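Local coordinates for putative curved DNA-binding protein (Chaetomium thermophilum var. thermophilum DSM 1495, PDB 4IPA) that probably acts in ribosome biogenesis as a thermophilic Arx1, a protein of the M24 family related to methionine aminopeptidases, at residues A[78-86]-A[298-308]; A[94-105]-A[267-275]. All blocks are in the same frame, centred on the assembly; numbering follows the deposited sequence.

Contact 1 (A[78-86]-A[298-308]); sequences NKGFSHPTT and KFGTFPFSLRQ
Phe81 and Pro84 of strand 79-88, an edge strand of a three-stranded antiparallel sheet in this M24-family fold, rest against the connection that leads from helix 286-299 through the short strand 304-305 into a 3-10 turn. Between them Ser82 and His83 both face Gly121 in a classic beta bulge, where the chain turns a corner. Apolar contacts flank the bend: Phe81 CD1 meets the rim of the Phe299 ring at CE1 (4.1 Å), the two rings pointing the same way, and the CD of Pro84 sits 4.1 Å from CB of Pro303. With CG anti to its carbonyl carbon (chi1 -69°), Phe302 brings its ring beside the Ser82 backbone. No direct hydrogen bond crosses; the polar links run through water, one molecule accepting from Phe81 N (2.9 Å) and donating to Lys298 O. Another water links Thr85 O with Arg307 NH1. The ammonium group of Lys298 passes Phe81 obliquely on its way to a salt bridge with Glu65. Gln308 is held by its own chain, its OE1 accepting a nearly straight bond from Ser305 N (2.7 Å). With the amide so held, its plane stands 84° from the Phe81 ring, and Gln308 NE2 lies 3.3 Å above the ring plane, over its centre.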
# COMPACT_ATOMS: atom_id res chain seq x y z
N ASN A 78 5.38 13.48 -18.41
CA ASN A 78 4.19 13.08 -17.64
C ASN A 78 4.54 12.80 -16.19
O ASN A 78 5.63 12.32 -15.88
CB ASN A 78 3.55 11.83 -18.24
CG ASN A 78 3.11 12.03 -19.68
OD1 ASN A 78 2.55 13.07 -20.04
ND2 ASN A 78 3.38 11.03 -20.53
N LYS A 79 3.61 13.11 -15.29
CA LYS A 79 3.82 12.88 -13.87
C LYS A 79 2.50 13.17 -13.17
O LYS A 79 1.63 13.82 -13.74
CB LYS A 79 4.90 13.82 -13.34
CG LYS A 79 4.48 15.27 -13.35
CD LYS A 79 5.65 16.21 -13.16
CE LYS A 79 5.20 17.66 -13.31
NZ LYS A 79 6.29 18.61 -12.98
N GLY A 80 2.36 12.68 -11.94
CA GLY A 80 1.13 12.87 -11.19
C GLY A 80 1.05 11.97 -9.96
O GLY A 80 2.08 11.50 -9.47
N PHE A 81 -0.16 11.75 -9.46
CA PHE A 81 -0.39 10.81 -8.36
C PHE A 81 -0.25 9.35 -8.83
O PHE A 81 -0.71 8.99 -9.91
CB PHE A 81 -1.81 10.98 -7.80
CG PHE A 81 -2.05 12.28 -7.09
CD1 PHE A 81 -2.18 13.47 -7.80
CD2 PHE A 81 -2.19 12.31 -5.71
CE1 PHE A 81 -2.42 14.67 -7.15
CE2 PHE A 81 -2.43 13.52 -5.05
CZ PHE A 81 -2.54 14.69 -5.77
N SER A 82 0.37 8.50 -8.02
CA SER A 82 0.21 7.06 -8.17
C SER A 82 -0.91 6.60 -7.23
O SER A 82 -1.44 5.51 -7.36
CB SER A 82 1.51 6.31 -7.86
OG SER A 82 1.89 6.45 -6.50
N HIS A 83 -1.29 7.46 -6.28
CA HIS A 83 -2.31 7.09 -5.30
C HIS A 83 -2.73 8.31 -4.52
O HIS A 83 -1.87 9.01 -3.97
CB HIS A 83 -1.79 6.03 -4.32
CG HIS A 83 -2.85 5.27 -3.59
ND1 HIS A 83 -3.53 5.79 -2.50
CD2 HIS A 83 -3.34 4.01 -3.77
CE1 HIS A 83 -4.39 4.89 -2.05
NE2 HIS A 83 -4.30 3.80 -2.81
N PRO A 84 -4.04 8.56 -4.44
CA PRO A 84 -4.57 9.69 -3.67
C PRO A 84 -4.15 9.60 -2.21
O PRO A 84 -3.90 8.50 -1.71
CB PRO A 84 -6.08 9.50 -3.78
CG PRO A 84 -6.25 8.04 -3.97
CD PRO A 84 -5.11 7.65 -4.88
N THR A 85 -4.06 10.74 -1.53
CA THR A 85 -3.83 10.76 -0.10
C THR A 85 -5.03 10.12 0.59
O THR A 85 -6.17 10.53 0.39
CB THR A 85 -3.72 12.19 0.44
OG1 THR A 85 -2.60 12.85 -0.17
CG2 THR A 85 -3.53 12.17 1.95
N THR A 86 -4.80 9.09 1.39
CA THR A 86 -5.91 8.48 2.09
C THR A 86 -5.55 8.33 3.56
O THR A 86 -4.39 8.15 3.91
CB THR A 86 -6.28 7.10 1.52
OG1 THR A 86 -5.13 6.25 1.59
CG2 THR A 86 -6.76 7.23 0.07
N LYS A 298 -5.70 13.59 -16.25
CA LYS A 298 -5.02 13.90 -15.01
C LYS A 298 -4.28 12.67 -14.42
O LYS A 298 -3.13 12.76 -14.00
CB LYS A 298 -6.00 14.50 -14.01
CG LYS A 298 -5.45 14.70 -12.60
CD LYS A 298 -5.49 16.16 -12.20
CE LYS A 298 -5.68 16.33 -10.71
NZ LYS A 298 -4.47 16.89 -10.05
N PHE A 299 -4.93 11.51 -14.43
CA PHE A 299 -4.42 10.37 -13.68
C PHE A 299 -3.93 9.23 -14.56
O PHE A 299 -3.21 8.35 -14.09
CB PHE A 299 -5.50 9.85 -12.72
CG PHE A 299 -5.97 10.87 -11.74
CD1 PHE A 299 -5.13 11.32 -10.73
CD2 PHE A 299 -7.25 11.41 -11.83
CE1 PHE A 299 -5.55 12.28 -9.84
CE2 PHE A 299 -7.67 12.38 -10.93
CZ PHE A 299 -6.82 12.81 -9.95
N GLY A 300 -4.31 9.24 -15.84
CA GLY A 300 -4.02 8.10 -16.69
C GLY A 300 -4.64 6.84 -16.12
O GLY A 300 -5.86 6.74 -15.98
N THR A 301 -3.81 5.86 -15.77
CA THR A 301 -4.32 4.60 -15.27
C THR A 301 -4.05 4.44 -13.77
O THR A 301 -4.14 3.33 -13.23
CB THR A 301 -3.69 3.44 -16.04
OG1 THR A 301 -2.27 3.59 -15.99
CG2 THR A 301 -4.13 3.49 -17.51
N PHE A 302 -3.72 5.54 -13.11
CA PHE A 302 -3.40 5.49 -11.69
C PHE A 302 -4.62 5.71 -10.77
O PHE A 302 -5.57 6.40 -11.13
CB PHE A 302 -2.25 6.44 -11.36
CG PHE A 302 -0.91 6.01 -11.92
CD1 PHE A 302 -0.17 5.00 -11.30
CD2 PHE A 302 -0.39 6.61 -13.08
CE1 PHE A 302 1.07 4.59 -11.82
CE2 PHE A 302 0.85 6.22 -13.60
CZ PHE A 302 1.59 5.20 -12.97
N PRO A 303 -4.59 5.10 -9.58
CA PRO A 303 -5.73 5.27 -8.67
C PRO A 303 -5.96 6.73 -8.35
O PRO A 303 -5.02 7.53 -8.30
CB PRO A 303 -5.31 4.49 -7.42
CG PRO A 303 -4.37 3.41 -7.97
CD PRO A 303 -3.61 4.12 -9.07
N PHE A 304 -7.23 7.09 -8.16
CA PHE A 304 -7.61 8.45 -7.80
C PHE A 304 -8.84 8.42 -6.91
O PHE A 304 -9.55 7.40 -6.84
CB PHE A 304 -7.87 9.28 -9.06
CG PHE A 304 -9.03 8.79 -9.85
CD1 PHE A 304 -8.88 7.78 -10.78
CD2 PHE A 304 -10.28 9.35 -9.67
CE1 PHE A 304 -9.96 7.32 -11.50
CE2 PHE A 304 -11.37 8.90 -10.40
CZ PHE A 304 -11.22 7.88 -11.30
N SER A 305 -9.08 9.52 -6.21
CA SER A 305 -10.28 9.66 -5.40
C SER A 305 -11.28 10.52 -6.15
O SER A 305 -10.91 11.51 -6.76
CB SER A 305 -9.94 10.32 -4.06
OG SER A 305 -11.12 10.58 -3.32
N LEU A 306 -12.56 10.16 -6.10
CA LEU A 306 -13.60 11.04 -6.65
C LEU A 306 -13.55 12.46 -6.08
O LEU A 306 -13.93 13.41 -6.76
CB LEU A 306 -14.99 10.45 -6.39
CG LEU A 306 -15.39 9.13 -7.05
CD1 LEU A 306 -16.86 8.85 -6.72
CD2 LEU A 306 -15.17 9.14 -8.54
N ARG A 307 -13.12 12.62 -4.84
CA ARG A 307 -13.02 13.96 -4.28
C ARG A 307 -11.99 14.82 -5.02
O ARG A 307 -11.98 16.03 -4.89
CB ARG A 307 -12.68 13.93 -2.78
CG ARG A 307 -12.94 15.27 -2.09
CD ARG A 307 -11.76 15.78 -1.27
NE ARG A 307 -10.59 16.15 -2.07
CZ ARG A 307 -9.42 15.53 -2.00
NH1 ARG A 307 -9.26 14.51 -1.15
NH2 ARG A 307 -8.39 15.92 -2.76
N GLN A 308 -11.13 14.19 -5.82
CA GLN A 308 -10.09 14.93 -6.51
C GLN A 308 -10.61 15.59 -7.77
O GLN A 308 -9.98 16.50 -8.29
CB GLN A 308 -8.91 14.03 -6.86
CG GLN A 308 -7.96 13.77 -5.71
CD GLN A 308 -6.94 12.70 -6.04
OE1 GLN A 308 -7.29 11.55 -6.33
NE2 GLN A 308 -5.65 13.07 -6.03
O HOH W 1 -0.98 10.21 -12.42
O HOH W 2 -2.12 12.92 -11.25
O HOH W 3 -7.53 11.98 -1.42

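Contact 2 (A[94-105]-A[267-275]); sequences TPYTPLRSDEKE and FEQRATLHR. With SO4 (sulfate ion), chain E.
The guanidinium of Arg270 receives Asp102 at its edge, the carboxylate nearly coplanar with it (29° between planes), and the sulfur of a sulfate, probably from the crystallisation liquor, also lies in that plane. The Tyr96 ring has Pro98 CD over one face and Phe92 in an edge-to-face pairing, while Gln269 CG nears Tyr96 CE1 obliquely at 4.0 Å. These groups join two parts of the M24-family fold, the long loop after strand 79-88 and the irregular chain that leads into strand 273-276, with the start of that strand. In the salt bridge a single nitrogen serves both oxygens: NH1 of Arg270 is 2.8 Å from OD1 of Asp102 and donates to OD2 on its syn lone pair. The sulfate on NH2 is modelled too close for its bond to carry weight. The two oxygens of Glu105 take different partners. Its OE2 takes the backbone N of Arg270 (3.1 Å, 167°) from the syn side, somewhat out of the carboxylate plane, and its OE1 accepts from Tyr96 OH on the anti lone pair (2.6 Å) as well as from a water that also donates to Arg270 O. Nonpolar atoms fill in alongside, Leu99 CD1 against Arg270 CD at 3.5 Å and Pro95 CG against Leu273 CD2 at 4.0 Å. Deeper in, the Thr272 hydroxyl stands between its own backbone N and carbonyl carbon, where it accepts from a water held by Thr97 N and donates to Thr97 O (2.7 Å), coming in 55° above the carbonyl plane.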
# COMPACT_ATOMS: atom_id res chain seq x y z
N THR A 94 -9.91 -0.80 2.99
CA THR A 94 -9.84 0.03 1.80
C THR A 94 -9.33 1.44 2.15
O THR A 94 -9.83 2.07 3.07
CB THR A 94 -11.20 0.16 1.13
OG1 THR A 94 -11.70 -1.15 0.85
CG2 THR A 94 -11.07 0.94 -0.18
N PRO A 95 -8.32 1.94 1.42
CA PRO A 95 -7.83 3.29 1.73
C PRO A 95 -8.98 4.30 1.66
O PRO A 95 -9.70 4.32 0.67
CB PRO A 95 -6.82 3.56 0.61
CG PRO A 95 -6.39 2.21 0.14
CD PRO A 95 -7.57 1.29 0.34
N TYR A 96 -9.12 5.12 2.70
CA TYR A 96 -10.27 6.00 2.87
C TYR A 96 -9.99 7.43 2.37
O TYR A 96 -8.97 8.03 2.70
CB TYR A 96 -10.66 6.04 4.36
CG TYR A 96 -11.99 6.69 4.65
CD1 TYR A 96 -13.14 6.27 4.01
CD2 TYR A 96 -12.09 7.70 5.60
CE1 TYR A 96 -14.37 6.87 4.28
CE2 TYR A 96 -13.30 8.29 5.88
CZ TYR A 96 -14.45 7.87 5.22
OH TYR A 96 -15.67 8.46 5.51
N THR A 97 -10.91 7.97 1.57
CA THR A 97 -10.77 9.33 1.03
C THR A 97 -12.13 9.89 0.58
O THR A 97 -12.44 9.92 -0.60
CB THR A 97 -9.71 9.40 -0.12
OG1 THR A 97 -9.82 10.64 -0.82
CG2 THR A 97 -9.90 8.25 -1.10
N PRO A 98 -12.94 10.35 1.55
CA PRO A 98 -14.37 10.61 1.33
C PRO A 98 -14.69 11.91 0.58
O PRO A 98 -13.82 12.77 0.41
CB PRO A 98 -14.92 10.67 2.76
CG PRO A 98 -13.79 11.21 3.56
CD PRO A 98 -12.52 10.68 2.92
N LEU A 99 -15.93 12.04 0.12
CA LEU A 99 -16.39 13.27 -0.53
C LEU A 99 -16.66 14.39 0.47
O LEU A 99 -17.11 14.15 1.59
CB LEU A 99 -17.65 13.03 -1.34
CG LEU A 99 -17.50 12.05 -2.51
CD1 LEU A 99 -18.77 12.02 -3.34
CD2 LEU A 99 -16.31 12.46 -3.37
N ARG A 100 -16.39 15.62 0.06
CA ARG A 100 -16.73 16.78 0.89
C ARG A 100 -18.25 16.96 1.01
O ARG A 100 -18.74 17.37 2.07
CB ARG A 100 -16.07 18.07 0.36
CG ARG A 100 -16.26 19.25 1.30
CD ARG A 100 -15.24 20.37 1.06
NE ARG A 100 -13.94 20.09 1.65
CZ ARG A 100 -13.69 20.08 2.96
NH1 ARG A 100 -14.66 20.31 3.83
NH2 ARG A 100 -12.46 19.83 3.40
N SER A 101 -18.98 16.61 -0.05
CA SER A 101 -20.44 16.75 -0.08
C SER A 101 -21.20 15.63 0.63
O SER A 101 -22.42 15.70 0.78
CB SER A 101 -20.93 16.85 -1.53
OG SER A 101 -20.68 15.64 -2.23
N ASP A 102 -20.50 14.57 1.03
CA ASP A 102 -21.09 13.59 1.95
C ASP A 102 -20.86 14.14 3.35
O ASP A 102 -19.80 13.91 3.94
CB ASP A 102 -20.41 12.22 1.80
CG ASP A 102 -20.93 11.45 0.60
OD1 ASP A 102 -21.99 11.81 0.05
OD2 ASP A 102 -20.28 10.46 0.22
N GLU A 103 -21.83 14.88 3.86
CA GLU A 103 -21.65 15.68 5.07
C GLU A 103 -21.17 14.89 6.28
O GLU A 103 -20.26 15.32 6.98
CB GLU A 103 -22.93 16.44 5.42
CG GLU A 103 -23.10 17.75 4.68
CD GLU A 103 -24.43 18.42 4.99
OE1 GLU A 103 -25.11 17.98 5.94
OE2 GLU A 103 -24.78 19.39 4.28
N LYS A 104 -21.79 13.74 6.54
CA LYS A 104 -21.41 12.94 7.69
C LYS A 104 -19.98 12.38 7.57
O LYS A 104 -19.17 12.49 8.51
CB LYS A 104 -22.42 11.80 7.93
CG LYS A 104 -22.06 10.90 9.13
CD LYS A 104 -22.62 9.47 9.00
CE LYS A 104 -22.25 8.63 10.23
NZ LYS A 104 -20.83 8.83 10.69
N GLU A 105 -19.67 11.78 6.43
CA GLU A 105 -18.33 11.24 6.22
C GLU A 105 -17.27 12.34 6.30
O GLU A 105 -16.24 12.16 6.94
CB GLU A 105 -18.23 10.51 4.88
CG GLU A 105 -19.01 9.20 4.82
CD GLU A 105 -18.56 8.33 3.63
OE1 GLU A 105 -17.36 7.95 3.60
OE2 GLU A 105 -19.41 8.04 2.73
N PHE A 267 -18.25 -2.36 3.94
CA PHE A 267 -18.88 -1.33 4.77
C PHE A 267 -19.71 -0.37 3.91
O PHE A 267 -19.76 -0.52 2.69
CB PHE A 267 -17.83 -0.61 5.62
CG PHE A 267 -17.41 -1.39 6.84
CD1 PHE A 267 -17.00 -2.71 6.73
CD2 PHE A 267 -17.43 -0.81 8.10
CE1 PHE A 267 -16.62 -3.45 7.85
CE2 PHE A 267 -17.05 -1.54 9.24
CZ PHE A 267 -16.63 -2.86 9.10
N GLU A 268 -20.36 0.59 4.54
CA GLU A 268 -21.42 1.36 3.87
C GLU A 268 -20.98 2.73 3.34
O GLU A 268 -21.73 3.40 2.64
CB GLU A 268 -22.66 1.49 4.78
CG GLU A 268 -23.30 0.15 5.17
CD GLU A 268 -24.42 0.28 6.22
OE1 GLU A 268 -24.15 0.78 7.35
OE2 GLU A 268 -25.56 -0.14 5.92
N GLN A 269 -19.76 3.14 3.68
CA GLN A 269 -19.23 4.37 3.13
C GLN A 269 -19.17 4.31 1.60
O GLN A 269 -19.00 3.25 1.02
CB GLN A 269 -17.85 4.70 3.70
CG GLN A 269 -17.86 5.04 5.18
CD GLN A 269 -17.87 3.80 6.06
OE1 GLN A 269 -17.72 2.67 5.57
NE2 GLN A 269 -18.02 3.99 7.38
N ARG A 270 -19.35 5.46 0.97
CA ARG A 270 -19.31 5.56 -0.47
C ARG A 270 -17.92 5.18 -1.02
O ARG A 270 -16.89 5.62 -0.51
CB ARG A 270 -19.66 7.00 -0.83
CG ARG A 270 -19.52 7.37 -2.28
CD ARG A 270 -19.95 8.83 -2.43
NE ARG A 270 -21.07 8.87 -3.34
CZ ARG A 270 -22.28 9.31 -3.05
NH1 ARG A 270 -22.57 9.83 -1.86
NH2 ARG A 270 -23.21 9.25 -3.99
N ALA A 271 -17.91 4.33 -2.04
CA ALA A 271 -16.68 4.01 -2.76
C ALA A 271 -16.20 5.23 -3.55
O ALA A 271 -16.88 5.66 -4.51
CB ALA A 271 -16.92 2.85 -3.71
N THR A 272 -15.06 5.80 -3.16
CA THR A 272 -14.52 6.95 -3.88
C THR A 272 -13.23 6.62 -4.61
O THR A 272 -12.86 7.30 -5.56
CB THR A 272 -14.30 8.16 -2.96
OG1 THR A 272 -13.35 7.81 -1.94
CG2 THR A 272 -15.64 8.60 -2.32
N LEU A 273 -12.54 5.58 -4.16
CA LEU A 273 -11.27 5.19 -4.75
C LEU A 273 -11.48 4.37 -6.02
O LEU A 273 -12.17 3.36 -6.00
CB LEU A 273 -10.44 4.41 -3.74
CG LEU A 273 -9.02 4.01 -4.15
CD1 LEU A 273 -8.16 5.27 -4.24
CD2 LEU A 273 -8.43 3.04 -3.14
N HIS A 274 -10.89 4.81 -7.13
CA HIS A 274 -11.09 4.16 -8.43
C HIS A 274 -9.82 4.27 -9.28
O HIS A 274 -8.89 4.98 -8.92
CB HIS A 274 -12.23 4.83 -9.23
CG HIS A 274 -13.55 4.91 -8.51
ND1 HIS A 274 -14.67 4.23 -8.95
CD2 HIS A 274 -13.93 5.61 -7.42
CE1 HIS A 274 -15.68 4.50 -8.14
NE2 HIS A 274 -15.26 5.32 -7.20
N ARG A 275 -9.80 3.58 -10.42
CA ARG A 275 -8.77 3.81 -11.42
C ARG A 275 -9.28 3.42 -12.81
O ARG A 275 -10.11 2.53 -12.95
CB ARG A 275 -7.48 3.04 -11.09
CG ARG A 275 -7.46 1.59 -11.51
CD ARG A 275 -6.07 1.00 -11.31
NE ARG A 275 -6.03 -0.41 -11.68
CZ ARG A 275 -5.78 -0.86 -12.91
NH1 ARG A 275 -5.54 -0.01 -13.90
NH2 ARG A 275 -5.76 -2.16 -13.15
S SO4 E . -26.31 10.13 -4.12
O1 SO4 E . -26.26 10.10 -2.66
O2 SO4 E . -25.48 9.06 -4.65
O3 SO4 E . -27.68 9.94 -4.58
O4 SO4 E . -25.82 11.42 -4.59
O HOH W 4 -13.36 6.76 0.62
O HOH W 5 -16.13 7.42 1.20

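How the contacts relate
Contact 1 is the buried one, joining a bulged edge strand to proline- and phenylalanine-rich chain by apolar packing and bridging waters; contact 2 is only partly buried, its centre about 18 Å from the centre of the chain, that of contact 1 about 14 Å. Waters bridge both, but only contact 2 adds direct hydrogen bonds across its segments and, between partly exposed residues, a salt bridge. The two are continuous: strands 304-305 and 273-276 are neighbours in one sheet, where Phe304 N probably bonds His274 O, and Ser305 OG meets Thr97 OG1 in a further probable hydrogen bond. Thr86 packs on Pro95 and Tyr96, and along the chain contact 2 is nested within the loop that contact 1 closes.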